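Local coordinates for protein ferritin (Ulva pertusa, PDB 3VNX) that stores iron inside a 24-subunit shell and, as a ferroxidase, probably oxidises iron(II) on its way into the mineral core, at residues A[167-170]-A[171-175]; A[59-62]-A[63-67]; A[17-20]-A[21-25]. All blocks are in the same frame, centred on the assembly; numbering follows the deposited sequence. Where two conformers were deposited one is given.

Interaction 1: A[167-170]-A[171-175]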
loop_
_atom_site.group_PDB
_atom_site.type_symbol
_atom_site.label_atom_id
_atom_site.label_comp_id
_atom_site.label_asym_id
_atom_site.label_seq_id
_atom_site.Cartn_x
_atom_site.Cartn_y
_atom_site.Cartn_z
ATOM N N SER A 167 -0.259 34.381 -33.752
ATOM C CA SER A 167 -0.832 33.057 -33.940
ATOM C C SER A 167 -1.985 32.796 -32.977
ATOM O O SER A 167 -3.012 32.208 -33.355
ATOM C CB SER A 167 0.243 31.986 -33.750
ATOM O OG SER A 167 -0.320 30.688 -33.843
ATOM N N GLU A 168 -1.807 33.218 -31.727
ATOM C CA GLU A 168 -2.869 33.078 -30.741
ATOM C C GLU A 168 -4.109 33.908 -31.116
ATOM O O GLU A 168 -5.246 33.487 -30.882
ATOM C CB GLU A 168 -2.360 33.476 -29.353
ATOM C CG GLU A 168 -1.398 32.474 -28.719
ATOM C CD GLU A 168 -0.586 33.084 -27.568
ATOM O OE1 GLU A 168 0.664 32.967 -27.590
ATOM O OE2 GLU A 168 -1.190 33.690 -26.649
ATOM N N GLN A 169 -3.882 35.084 -31.697
ATOM C CA GLN A 169 -4.972 35.997 -32.000
ATOM C C GLN A 169 -5.881 35.372 -33.057
ATOM O O GLN A 169 -7.108 35.549 -33.026
ATOM C CB GLN A 169 -4.434 37.368 -32.429
ATOM C CG GLN A 169 -5.508 38.413 -32.665
ATOM C CD GLN A 169 -6.338 38.717 -31.421
ATOM O OE1 GLN A 169 -5.831 39.249 -30.436
ATOM N NE2 GLN A 169 -7.624 38.399 -31.474
ATOM N N VAL A 170 -5.288 34.594 -33.958
ATOM C CA VAL A 170 -6.077 33.836 -34.925
ATOM C C VAL A 170 -7.102 32.940 -34.216
ATOM O O VAL A 170 -8.300 33.013 -34.488
ATOM C CB VAL A 170 -5.169 32.990 -35.846
ATOM C CG1 VAL A 170 -6.006 32.090 -36.759
ATOM C CG2 VAL A 170 -4.256 33.904 -36.665
ATOM N N ASP A 171 -6.628 32.100 -33.297
ATOM C CA ASP A 171 -7.526 31.258 -32.515
ATOM C C ASP A 171 -8.569 32.108 -31.794
ATOM O O ASP A 171 -9.761 31.804 -31.812
ATOM C CB ASP A 171 -6.734 30.468 -31.473
ATOM C CG ASP A 171 -5.683 29.562 -32.092
ATOM O OD1 ASP A 171 -5.955 28.994 -33.169
ATOM O OD2 ASP A 171 -4.589 29.418 -31.488
ATOM N N ALA A 172 -8.114 33.174 -31.146
ATOM C CA ALA A 172 -9.035 34.038 -30.418
ATOM C C ALA A 172 -10.175 34.561 -31.308
ATOM O O ALA A 172 -11.356 34.495 -30.914
ATOM C CB ALA A 172 -8.286 35.189 -29.743
ATOM N N VAL A 173 -9.830 35.070 -32.499
ATOM C CA VAL A 173 -10.854 35.582 -33.397
ATOM C C VAL A 173 -11.903 34.534 -33.766
ATOM O O VAL A 173 -13.103 34.805 -33.684
ATOM C CB VAL A 173 -10.273 36.167 -34.697
ATOM C CG1 VAL A 173 -11.396 36.365 -35.725
ATOM C CG2 VAL A 173 -9.539 37.475 -34.413
ATOM N N LYS A 174 -11.451 33.352 -34.190
ATOM C CA LYS A 174 -12.377 32.271 -34.535
ATOM C C LYS A 174 -13.299 31.924 -33.357
ATOM O O LYS A 174 -14.520 31.789 -33.535
ATOM C CB LYS A 174 -11.613 31.030 -35.019
ATOM C CG LYS A 174 -12.422 29.725 -35.022
ATOM C CD LYS A 174 -13.303 29.585 -36.241
ATOM C CE LYS A 174 -14.195 28.350 -36.135
ATOM N NZ LYS A 174 -13.576 27.158 -36.754
ATOM N N GLU A 175 -12.720 31.807 -32.159
ATOM C CA GLU A 175 -13.491 31.515 -30.948
ATOM C C GLU A 175 -14.577 32.556 -30.703
ATOM O O GLU A 175 -15.706 32.226 -30.303
ATOM C CB GLU A 175 -12.567 31.445 -29.725
ATOM C CG GLU A 175 -13.286 31.439 -28.375
ATOM C CD GLU A 175 -12.329 31.664 -27.210
ATOM O OE1 GLU A 175 -11.207 32.153 -27.462
ATOM O OE2 GLU A 175 -12.696 31.361 -26.049
HETATM O O HOH W 1 -1.750 29.672 -31.578
#

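Interaction 2: A[59-62]-A[63-67]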
loop_
_atom_site.group_PDB
_atom_site.type_symbol
_atom_site.label_atom_id
_atom_site.label_comp_id
_atom_site.label_asym_id
_atom_site.label_seq_id
_atom_site.Cartn_x
_atom_site.Cartn_y
_atom_site.Cartn_z
ATOM N N HIS A 59 -12.338 44.430 -18.518
ATOM C CA HIS A 59 -12.662 44.513 -17.107
ATOM C C HIS A 59 -13.965 45.296 -16.913
ATOM O O HIS A 59 -14.780 44.965 -16.043
ATOM C CB HIS A 59 -11.521 45.143 -16.313
ATOM C CG HIS A 59 -11.453 44.666 -14.900
ATOM N ND1 HIS A 59 -10.400 44.970 -14.059
ATOM C CD2 HIS A 59 -12.294 43.887 -14.179
ATOM C CE1 HIS A 59 -10.606 44.408 -12.881
ATOM N NE2 HIS A 59 -11.753 43.748 -12.926
ATOM N N ALA A 60 -14.172 46.324 -17.734
ATOM C CA ALA A 60 -15.422 47.084 -17.659
ATOM C C ALA A 60 -16.623 46.199 -18.053
ATOM O O ALA A 60 -17.687 46.238 -17.410
ATOM C CB ALA A 60 -15.346 48.347 -18.520
ATOM N N LEU A 61 -16.437 45.383 -19.090
ATOM C CA LEU A 61 -17.488 44.479 -19.530
ATOM C C LEU A 61 -17.859 43.534 -18.409
ATOM O O LEU A 61 -19.038 43.229 -18.177
ATOM C CB LEU A 61 -17.023 43.692 -20.745
ATOM C CG LEU A 61 -17.185 44.511 -22.027
ATOM C CD1 LEU A 61 -16.365 43.928 -23.183
ATOM C CD2 LEU A 61 -18.662 44.600 -22.382
ATOM N N HIS A 62 -16.841 43.086 -17.692
ATOM C CA HIS A 62 -17.063 42.207 -16.565
ATOM C C HIS A 62 -17.994 42.858 -15.541
ATOM O O HIS A 62 -18.960 42.235 -15.062
ATOM C CB HIS A 62 -15.741 41.838 -15.902
ATOM C CG HIS A 62 -15.903 41.376 -14.493
ATOM N ND1 HIS A 62 -16.345 40.110 -14.171
ATOM C CD2 HIS A 62 -15.716 42.022 -13.315
ATOM C CE1 HIS A 62 -16.407 39.990 -12.856
ATOM N NE2 HIS A 62 -16.030 41.136 -12.314
ATOM N N SER A 63 -17.697 44.107 -15.191
ATOM C CA SER A 63 -18.499 44.784 -14.177
ATOM C C SER A 63 -19.925 44.974 -14.653
ATOM O O SER A 63 -20.866 44.960 -13.857
ATOM C CB SER A 63 -17.876 46.119 -13.775
ATOM O OG SER A 63 -16.820 45.900 -12.855
ATOM N N TYR A 64 -20.091 45.142 -15.957
ATOM C CA TYR A 64 -21.435 45.291 -16.485
ATOM C C TYR A 64 -22.257 44.009 -16.232
ATOM O O TYR A 64 -23.356 44.066 -15.669
ATOM C CB TYR A 64 -21.432 45.715 -17.968
ATOM C CG TYR A 64 -22.832 45.782 -18.523
ATOM C CD1 TYR A 64 -23.628 46.916 -18.327
ATOM C CD2 TYR A 64 -23.388 44.691 -19.198
ATOM C CE1 TYR A 64 -24.923 46.973 -18.805
ATOM C CE2 TYR A 64 -24.691 44.740 -19.681
ATOM C CZ TYR A 64 -25.453 45.881 -19.482
ATOM O OH TYR A 64 -26.748 45.931 -19.958
ATOM N N PHE A 65 -21.710 42.855 -16.608
ATOM C CA PHE A 65 -22.433 41.595 -16.441
ATOM C C PHE A 65 -22.535 41.130 -14.987
ATOM O O PHE A 65 -23.417 40.333 -14.641
ATOM C CB PHE A 65 -21.860 40.508 -17.352
ATOM C CG PHE A 65 -22.072 40.792 -18.802
ATOM C CD1 PHE A 65 -23.300 40.527 -19.400
ATOM C CD2 PHE A 65 -21.068 41.379 -19.562
ATOM C CE1 PHE A 65 -23.521 40.812 -20.750
ATOM C CE2 PHE A 65 -21.273 41.665 -20.899
ATOM C CZ PHE A 65 -22.509 41.383 -21.500
ATOM N N ALA A 66 -21.662 41.662 -14.134
ATOM C CA ALA A 66 -21.766 41.438 -12.691
ATOM C C ALA A 66 -22.958 42.153 -12.041
ATOM O O ALA A 66 -23.356 41.792 -10.935
ATOM C CB ALA A 66 -20.470 41.843 -11.985
ATOM N N ARG A 67 -23.527 43.162 -12.701
ATOM C CA ARG A 67 -24.642 43.895 -12.079
ATOM C C ARG A 67 -25.831 42.990 -11.796
ATOM O O ARG A 67 -26.281 42.255 -12.664
ATOM C CB ARG A 67 -25.108 45.050 -12.949
ATOM C CG ARG A 67 -24.021 46.014 -13.290
ATOM C CD ARG A 67 -24.553 47.036 -14.239
ATOM N NE ARG A 67 -23.590 48.099 -14.480
ATOM C CZ ARG A 67 -23.828 49.148 -15.254
ATOM N NH1 ARG A 67 -25.003 49.277 -15.860
ATOM N NH2 ARG A 67 -22.891 50.065 -15.420
#

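Interaction 3: A[17-20]-A[21-25]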
loop_
_atom_site.group_PDB
_atom_site.type_symbol
_atom_site.label_atom_id
_atom_site.label_comp_id
_atom_site.label_asym_id
_atom_site.label_seq_id
_atom_site.Cartn_x
_atom_site.Cartn_y
_atom_site.Cartn_z
ATOM N N GLY A 17 35.304 44.686 -31.158
ATOM C CA GLY A 17 34.226 45.653 -31.258
ATOM C C GLY A 17 33.248 45.537 -30.101
ATOM O O GLY A 17 33.081 46.470 -29.309
ATOM N N GLU A 18 32.613 44.373 -29.998
ATOM C CA GLU A 18 31.630 44.116 -28.949
ATOM C C GLU A 18 32.255 44.262 -27.576
ATOM O O GLU A 18 31.635 44.781 -26.648
ATOM C CB GLU A 18 31.046 42.711 -29.101
ATOM C CG GLU A 18 30.352 42.481 -30.433
ATOM C CD GLU A 18 29.147 43.396 -30.640
ATOM O OE1 GLU A 18 28.498 43.791 -29.641
ATOM O OE2 GLU A 18 28.842 43.711 -31.809
ATOM N N LEU A 19 33.494 43.813 -27.451
ATOM C CA LEU A 19 34.166 43.836 -26.157
ATOM C C LEU A 19 34.384 45.256 -25.632
ATOM O O LEU A 19 34.081 45.552 -24.473
ATOM C CB LEU A 19 35.490 43.087 -26.227
ATOM C CG LEU A 19 35.967 42.468 -24.913
ATOM C CD1 LEU A 19 37.366 42.927 -24.562
ATOM C CD2 LEU A 19 35.019 42.781 -23.791
ATOM N N SER A 20 34.902 46.144 -26.471
ATOM C CA SER A 20 35.125 47.507 -26.008
ATOM C C SER A 20 33.782 48.190 -25.732
ATOM O O SER A 20 33.645 48.932 -24.755
ATOM C CB SER A 20 35.990 48.309 -26.991
ATOM O OG SER A 20 35.270 48.615 -28.168
ATOM N N THR A 21 32.791 47.923 -26.577
ATOM C CA THR A 21 31.431 48.419 -26.339
ATOM C C THR A 21 30.944 48.042 -24.954
ATOM O O THR A 21 30.470 48.880 -24.192
ATOM C CB THR A 21 30.428 47.815 -27.325
ATOM O OG1 THR A 21 30.724 48.254 -28.658
ATOM C CG2 THR A 21 28.994 48.223 -26.933
ATOM N N VAL A 22 31.072 46.762 -24.629
ATOM C CA VAL A 22 30.639 46.262 -23.338
ATOM C C VAL A 22 31.449 46.847 -22.179
ATOM O O VAL A 22 30.871 47.291 -21.174
ATOM C CB VAL A 22 30.688 44.709 -23.288
ATOM C CG1 VAL A 22 30.674 44.211 -21.839
ATOM C CG2 VAL A 22 29.531 44.106 -24.100
ATOM N N THR A 23 32.778 46.845 -22.310
ATOM C CA THR A 23 33.634 47.244 -21.188
ATOM C C THR A 23 33.483 48.734 -20.861
ATOM O O THR A 23 33.641 49.133 -19.707
ATOM C CB THR A 23 35.133 46.911 -21.427
ATOM O OG1 THR A 23 35.724 47.907 -22.263
ATOM C CG2 THR A 23 35.311 45.550 -22.077
ATOM N N GLN A 24 33.163 49.541 -21.879
ATOM C CA GLN A 24 33.042 50.981 -21.682
ATOM C C GLN A 24 31.643 51.419 -21.252
ATOM O O GLN A 24 31.497 52.426 -20.551
ATOM C CB GLN A 24 33.468 51.749 -22.936
ATOM C CG GLN A 24 34.837 52.399 -22.816
ATOM C CD GLN A 24 35.964 51.407 -22.931
ATOM O OE1 GLN A 24 35.960 50.545 -23.812
ATOM N NE2 GLN A 24 36.946 51.523 -22.046
ATOM N N ALA A 25 30.621 50.664 -21.649
ATOM C CA ALA A 25 29.240 51.065 -21.372
ATOM C C ALA A 25 29.026 51.558 -19.941
ATOM O O ALA A 25 29.555 50.979 -18.984
ATOM C CB ALA A 25 28.257 49.935 -21.711
#

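Interaction 1: A[167-170]-A[171-175]
Gln169 reaches Ala172 and Val173, one turn ahead of it, because its CG stands anti to the backbone N (chi1 -176°) and a bend about the CB-CG bond (chi2 61°) then carries the amide forward along the helix. NE2 comes to rest 3.6 Å from Val173 CG2 and 3.7 Å from Ala172 CB. The side chains of Gln169 and Val173 cross at about a right angle. The other torsion that matters is at Asp171, whose CG is anti to its own carbonyl carbon and therefore turned back over the preceding turn. From there OD2 accepts a hydrogen bond from a water at 2.9 Å, and the same water lies 2.9 Å from Ser167 OG, a bridge between residues i and i+4.

Beneath these groups runs regular alpha-helix of the segment 155-201, a member of the ferritin four-helix bundle. Ala172 N donates to Glu168 O at 2.9 Å, and Val173 N to Gln169 O at 2.8 Å. Lys174 N gives Val170 O a longer but nearly straight bond of 3.2 Å.

The buried amide of Gln169 has its polar partner inside the bundle: NE2 is hydrogen-bonded to Glu135 of helix 123-151, and a calcium ion lies about 3 Å from the side chain, a grouping consistent with the ferroxidase centre found within the four-helix bundle of related ferritins. At the subunit contacts, Asp171 makes a long, weak ion pair with Lys99 of one neighbouring subunit, while Lys174 NZ bonds to the carbonyl of Ala66 in a different one.

Interaction 2: A[59-62]-A[63-67]
Phe65 lies along Leu61, one turn earlier in the helix, and can be followed outward from its backbone. CB sits 4.0 Å from Leu61 O, with CG anti to the carbonyl carbon of Phe65 (chi1 -66°), a torsion that lays the ring back over the preceding turn. CG itself lies 3.9 Å from Leu61 O. CD2 then comes to 3.1 Å from Leu61 O, which meets the ring at its edge, near the ring plane. Farther out, CE2 touches Leu61 CD2 at 4.2 Å, an apolar contact between two side chains that run side by side and point the same way. One face of the ring is covered by Tyr64 CD2, which stands over the ring centre, and the ring also meets that of Phe75.

These residues form the last turns of helix 38-66, one of the long helices of the ferritin four-helix bundle, and Leu61 and Phe65 both pack on Ala127 of helix 123-151. The carbonyl at the ring edge is also the acceptor for Phe65 N, at 3.1 Å with an N-H...O angle of 165°. The next main-chain bond, from Ala66 N to His62 O, measures 2.9 Å but is more bent, at 144°.

A different side of the helix carries the histidines. His62 CD2 lies at the edge of the His59 ring, in its plane, and His62 ND1 is hydrogen-bonded to Ala76 O of helix 73-99. His59 turns to a neighbouring subunit, with ND1 bonded to Tyr52 and NE2 to His91 of that chain.

Interaction 3: A[17-20]-A[21-25]
Thr21 OG1 donates to Gly17 O at 3.0 Å from above the carbonyl plane, 41° out of it, the first of the hydroxyl-to-carbonyl bonds of this short helix. OG1 stands anti to the carbonyl carbon of Thr21 (chi1 -65°), the torsion that swings the hydroxyl back toward the turn before. Ser20 OG adds a longer bond of 3.3 Å to the same oxygen. Thr23 OG1 lies 3.4 Å from Ser20 O, a weak and unsettled interaction.

Main-chain bonds supply the regular frame of helix 16-24. Thr21 N is a third donor to Gly17 O, at 3.1 Å, and Val22 N donates to Glu18 O at 2.9 Å. Gln24 N reaches Ser20 O at 3.0 Å, and the chain turns out of helical geometry at Ala25.

Apolar contact joins Leu19 and Thr23, whose side chains cross obliquely; the Thr23 methyl lies near the end of Leu19, though its exact place is doubtful. A glycine here, lacking both methyl and hydroxyl, would probably leave the end of Leu19 with less cover and Ser20 O without its weak hydroxyl neighbour.

A neighbouring subunit also meets this helix: Glu18 OE2 is hydrogen-bonded to its Gln140, and Leu19 and Val22 pack on its Ser133. The helix belongs to the N-terminal part of the chain, consistent with the extension peptide of plant ferritin that contributes to shell stability. With Gly17 O gripped by one backbone N-H and two hydroxyls, polar side chains fold back on the main chain of this surface helix.

Overall arrangement
Along the chain the order is interaction 3, interaction 2, interaction 1, each on a single helix or at its end: 16-24, 38-66 and 155-201 respectively. Interactions 1 and 2 belong to the ferritin-like bundle, with centres 23 Å apart and nearest atoms about 13 Å apart. Interaction 3 stands well away, its centre 53 Å from that of interaction 2 and 43 Å from that of interaction 1; it too lies against a neighbouring subunit, but away from the bundle of its own chain. Interactions 1 and 2 are joined through the assembly, since Lys174 of one chain bonds to Ala66 of another. Ordinary turns of helix thus serve both the bundle and the joints of the 24-subunit shell.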